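Local coordinates for A-type flavoprotein (Giardia intestinalis, PDB 2Q9U) that scavenges oxygen as a flavodiiron protein, probably passing electrons from its flavin mononucleotide to a mu-oxo-diiron centre, at residues 76-81 and 102-107. Sequence-based numbering, arbitrary orientation.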
ATOM      1  N   ASP A  76       2.542   1.300  43.818  1.00 16.16           N
ATOM      2  CA  ASP A  76       2.149   0.595  45.050  1.00 17.32           C
ATOM      3  C   ASP A  76       1.086   1.315  45.880  1.00 16.96           C
ATOM      4  O   ASP A  76       0.524   0.730  46.819  1.00 17.64           O
ATOM      5  CB  ASP A  76       3.369   0.203  45.926  1.00 17.56           C
ATOM      6  CG  ASP A  76       4.093   1.407  46.545  1.00 20.92           C
ATOM      7  OD1 ASP A  76       3.559   2.553  46.536  1.00 22.99           O
ATOM      8  OD2 ASP A  76       5.216   1.196  47.097  1.00 23.67           O
ATOM      9  N   LYS A  77       0.783   2.562  45.522  1.00 16.68           N
ATOM     10  CA  LYS A  77      -0.286   3.324  46.183  1.00 16.18           C
ATOM     11  C   LYS A  77      -1.617   3.361  45.434  1.00 16.12           C
ATOM     12  O   LYS A  77      -2.637   3.871  45.965  1.00 15.67           O
ATOM     13  CB  LYS A  77       0.187   4.741  46.512  1.00 17.64           C
ATOM     14  CG  LYS A  77       1.083   4.735  47.758  1.00 20.25           C
ATOM     15  CD  LYS A  77       1.541   6.143  48.155  1.00 24.66           C
ATOM     16  CE  LYS A  77       0.647   6.806  49.191  1.00 29.74           C
ATOM     17  NZ  LYS A  77       1.344   8.007  49.789  1.00 29.45           N
ATOM     18  N   ILE A  78      -1.632   2.796  44.224  1.00 14.85           N
ATOM     19  CA  ILE A  78      -2.895   2.622  43.507  1.00 14.45           C
ATOM     20  C   ILE A  78      -3.751   1.592  44.248  1.00 15.07           C
ATOM     21  O   ILE A  78      -3.303   0.448  44.474  1.00 15.23           O
ATOM     22  CB  ILE A  78      -2.649   2.189  42.024  1.00 14.28           C
ATOM     23  CG1 ILE A  78      -1.758   3.227  41.298  1.00 12.67           C
ATOM     24  CG2 ILE A  78      -3.999   1.917  41.292  1.00 13.83           C
ATOM     25  CD1 ILE A  78      -2.398   4.640  41.118  1.00 12.24           C
ATOM     26  N   LYS A  79      -4.952   2.003  44.648  1.00 15.22           N
ATOM     27  CA  LYS A  79      -5.900   1.115  45.362  1.00 16.02           C
ATOM     28  C   LYS A  79      -6.848   0.355  44.427  1.00 15.43           C
ATOM     29  O   LYS A  79      -7.149  -0.814  44.669  1.00 14.17           O
ATOM     30  CB  LYS A  79      -6.713   1.901  46.413  1.00 17.05           C
ATOM     31  CG  LYS A  79      -7.904   1.099  47.070  1.00 17.23           C
ATOM     32  CD  LYS A  79      -7.389  -0.094  47.919  1.00 22.43           C
ATOM     33  CE  LYS A  79      -8.529  -0.955  48.482  1.00 23.56           C
ATOM     34  NZ  LYS A  79      -7.933  -2.004  49.388  1.00 26.70           N
ATOM     35  N   TYR A  80      -7.334   1.027  43.376  1.00 15.34           N
ATOM     36  CA  TYR A  80      -8.274   0.415  42.426  1.00 14.57           C
ATOM     37  C   TYR A  80      -7.839   0.634  40.976  1.00 14.35           C
ATOM     38  O   TYR A  80      -7.395   1.739  40.583  1.00 13.38           O
ATOM     39  CB  TYR A  80      -9.702   0.966  42.594  1.00 15.80           C
ATOM     40  CG  TYR A  80     -10.303   0.707  43.960  1.00 15.97           C
ATOM     41  CD1 TYR A  80     -10.621  -0.596  44.370  1.00 16.02           C
ATOM     42  CD2 TYR A  80     -10.550   1.756  44.842  1.00 17.97           C
ATOM     43  CE1 TYR A  80     -11.166  -0.836  45.644  1.00 17.97           C
ATOM     44  CE2 TYR A  80     -11.104   1.524  46.109  1.00 18.99           C
ATOM     45  CZ  TYR A  80     -11.399   0.223  46.502  1.00 18.73           C
ATOM     46  OH  TYR A  80     -11.941   0.010  47.763  1.00 18.56           O
ATOM     47  N   VAL A  81      -7.975  -0.422  40.193  1.00 12.84           N
ATOM     48  CA  VAL A  81      -7.907  -0.324  38.719  1.00 11.82           C
ATOM     49  C   VAL A  81      -9.248  -0.821  38.204  1.00 11.93           C
ATOM     50  O   VAL A  81      -9.597  -2.003  38.353  1.00 11.59           O
ATOM     51  CB  VAL A  81      -6.764  -1.146  38.122  1.00 12.35           C
ATOM     52  CG1 VAL A  81      -6.711  -0.950  36.592  1.00 12.25           C
ATOM     53  CG2 VAL A  81      -5.434  -0.756  38.761  1.00 11.80           C
ATOM     54  N   THR A 102       0.931  -3.374  43.238  1.00 17.16           N
ATOM     55  CA  THR A 102       1.112  -4.273  44.403  1.00 18.74           C
ATOM     56  C   THR A 102      -0.093  -4.323  45.312  1.00 18.15           C
ATOM     57  O   THR A 102      -0.465  -5.380  45.853  1.00 17.78           O
ATOM     58  CB  THR A 102       2.255  -3.789  45.330  1.00 19.34           C
ATOM     59  OG1 THR A 102       3.237  -3.078  44.577  1.00 22.93           O
ATOM     60  CG2 THR A 102       2.894  -4.974  46.002  1.00 22.49           C
ATOM     61  N   ASN A 103      -0.687  -3.157  45.516  1.00 16.97           N
ATOM     62  CA  ASN A 103      -1.760  -3.029  46.478  1.00 17.47           C
ATOM     63  C   ASN A 103      -3.136  -2.822  45.890  1.00 17.22           C
ATOM     64  O   ASN A 103      -4.091  -2.577  46.637  1.00 17.93           O
ATOM     65  CB  ASN A 103      -1.409  -1.933  47.482  1.00 17.43           C
ATOM     66  CG  ASN A 103      -0.326  -2.374  48.443  1.00 19.64           C
ATOM     67  OD1 ASN A 103      -0.453  -3.414  49.110  1.00 19.24           O
ATOM     68  ND2 ASN A 103       0.735  -1.603  48.523  1.00 16.71           N
ATOM     69  N   ALA A 104      -3.255  -2.962  44.562  1.00 16.44           N
ATOM     70  CA  ALA A 104      -4.509  -2.668  43.879  1.00 16.02           C
ATOM     71  C   ALA A 104      -5.491  -3.827  43.886  1.00 15.06           C
ATOM     72  O   ALA A 104      -5.096  -4.980  43.915  1.00 15.47           O
ATOM     73  CB  ALA A 104      -4.221  -2.232  42.426  1.00 15.05           C
ATOM     74  N   THR A 105      -6.768  -3.489  43.834  1.00 14.90           N
ATOM     75  CA  THR A 105      -7.850  -4.413  43.566  1.00 15.14           C
ATOM     76  C   THR A 105      -8.421  -4.053  42.190  1.00 14.82           C
ATOM     77  O   THR A 105      -8.661  -2.877  41.902  1.00 13.71           O
ATOM     78  CB  THR A 105      -8.952  -4.269  44.646  1.00 15.75           C
ATOM     79  OG1 THR A 105      -8.404  -4.640  45.926  1.00 16.46           O
ATOM     80  CG2 THR A 105     -10.149  -5.142  44.358  1.00 16.17           C
ATOM     81  N   PHE A 106      -8.629  -5.072  41.362  1.00 14.71           N
ATOM     82  CA  PHE A 106      -9.176  -4.900  40.017  1.00 14.57           C
ATOM     83  C   PHE A 106     -10.694  -4.937  40.122  1.00 14.48           C
ATOM     84  O   PHE A 106     -11.257  -5.885  40.684  1.00 13.78           O
ATOM     85  CB  PHE A 106      -8.599  -5.962  39.060  1.00 15.17           C
ATOM     86  CG  PHE A 106      -7.185  -5.686  38.690  1.00 15.87           C
ATOM     87  CD1 PHE A 106      -6.885  -4.853  37.604  1.00 15.03           C
ATOM     88  CD2 PHE A 106      -6.141  -6.184  39.474  1.00 18.43           C
ATOM     89  CE1 PHE A 106      -5.554  -4.543  37.281  1.00 13.55           C
ATOM     90  CE2 PHE A 106      -4.823  -5.882  39.174  1.00 18.40           C
ATOM     91  CZ  PHE A 106      -4.524  -5.055  38.066  1.00 18.89           C
ATOM     92  N   VAL A 107     -11.333  -3.878  39.625  1.00 12.84           N
ATOM     93  CA  VAL A 107     -12.762  -3.664  39.817  1.00 13.79           C
ATOM     94  C   VAL A 107     -13.443  -3.771  38.465  1.00 14.02           C
ATOM     95  O   VAL A 107     -13.121  -3.022  37.544  1.00 13.46           O
ATOM     96  CB  VAL A 107     -13.049  -2.243  40.372  1.00 12.76           C
ATOM     97  CG1 VAL A 107     -14.543  -2.014  40.539  1.00 13.07           C
ATOM     98  CG2 VAL A 107     -12.305  -1.984  41.684  1.00 15.10           C
TER
HETATM   99  O   HOH W   1      -0.963  -0.921  43.910  1.00 14.45           O
HETATM  100  O   HOH W   2      -6.541  -3.321  47.248  1.00 38.48           O
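Val81 and Phe106, neighbours on adjacent parallel strands, send their side chains the same way and lie side by side, CB of Val81 3.7 Å from CE1 of Phe106. Both methyls of Val81 also touch the ring at CE1: CG1 trans to the backbone N (chi1 -177°) meets this atom, while CG2 reaches both it and the methyl of Ala104. The sheet's other face carries Tyr80, Thr105 and Val107. Here CG2 of Val107 comes obliquely to the Tyr80 ring, 3.5 Å from CD1, while CG of Lys79 lies over one ring face, displaced toward the rim.

Between the two layers of side chains, three nearly straight backbone hydrogen bonds join the chains: Thr105 N to Lys79 O (2.8 Å), Val81 N to Thr105 O (3.1 Å) and Val107 N to Val81 O (2.9 Å). At and before the strand starts, two waters and an amide continue the join. One water donates to Ile78 O and accepts from Asn103 N. A second accepts from Lys79 NZ, donates to Asn103 O and lies 2.6 Å from Thr105 OG1, linking an ammonium, a carbonyl and a hydroxyl. Farther out, the Asn103 amide is directed at the 3-10 segment that precedes the strand: ND2 gives Asp76 O a bond of 2.9 Å, meeting a lone pair of the oxygen within the carbonyl plane, with that oxygen also coplanar with the donor amide, which would hold that group's rotation. Beside it, Thr102 OG1 rests 3.5 Å from Asp76 CB.

The pairing closes a beta-alpha-beta unit of the beta-lactamase-like domain, strands 80-82 and 105-108 with helix 94-97 in the connection. Strand 52-54 flanks the pair beyond Tyr80 and strand 127-129 beyond Phe106, while Leu136 of strand 136-137, in the second sheet, packs on Tyr80 and Val107.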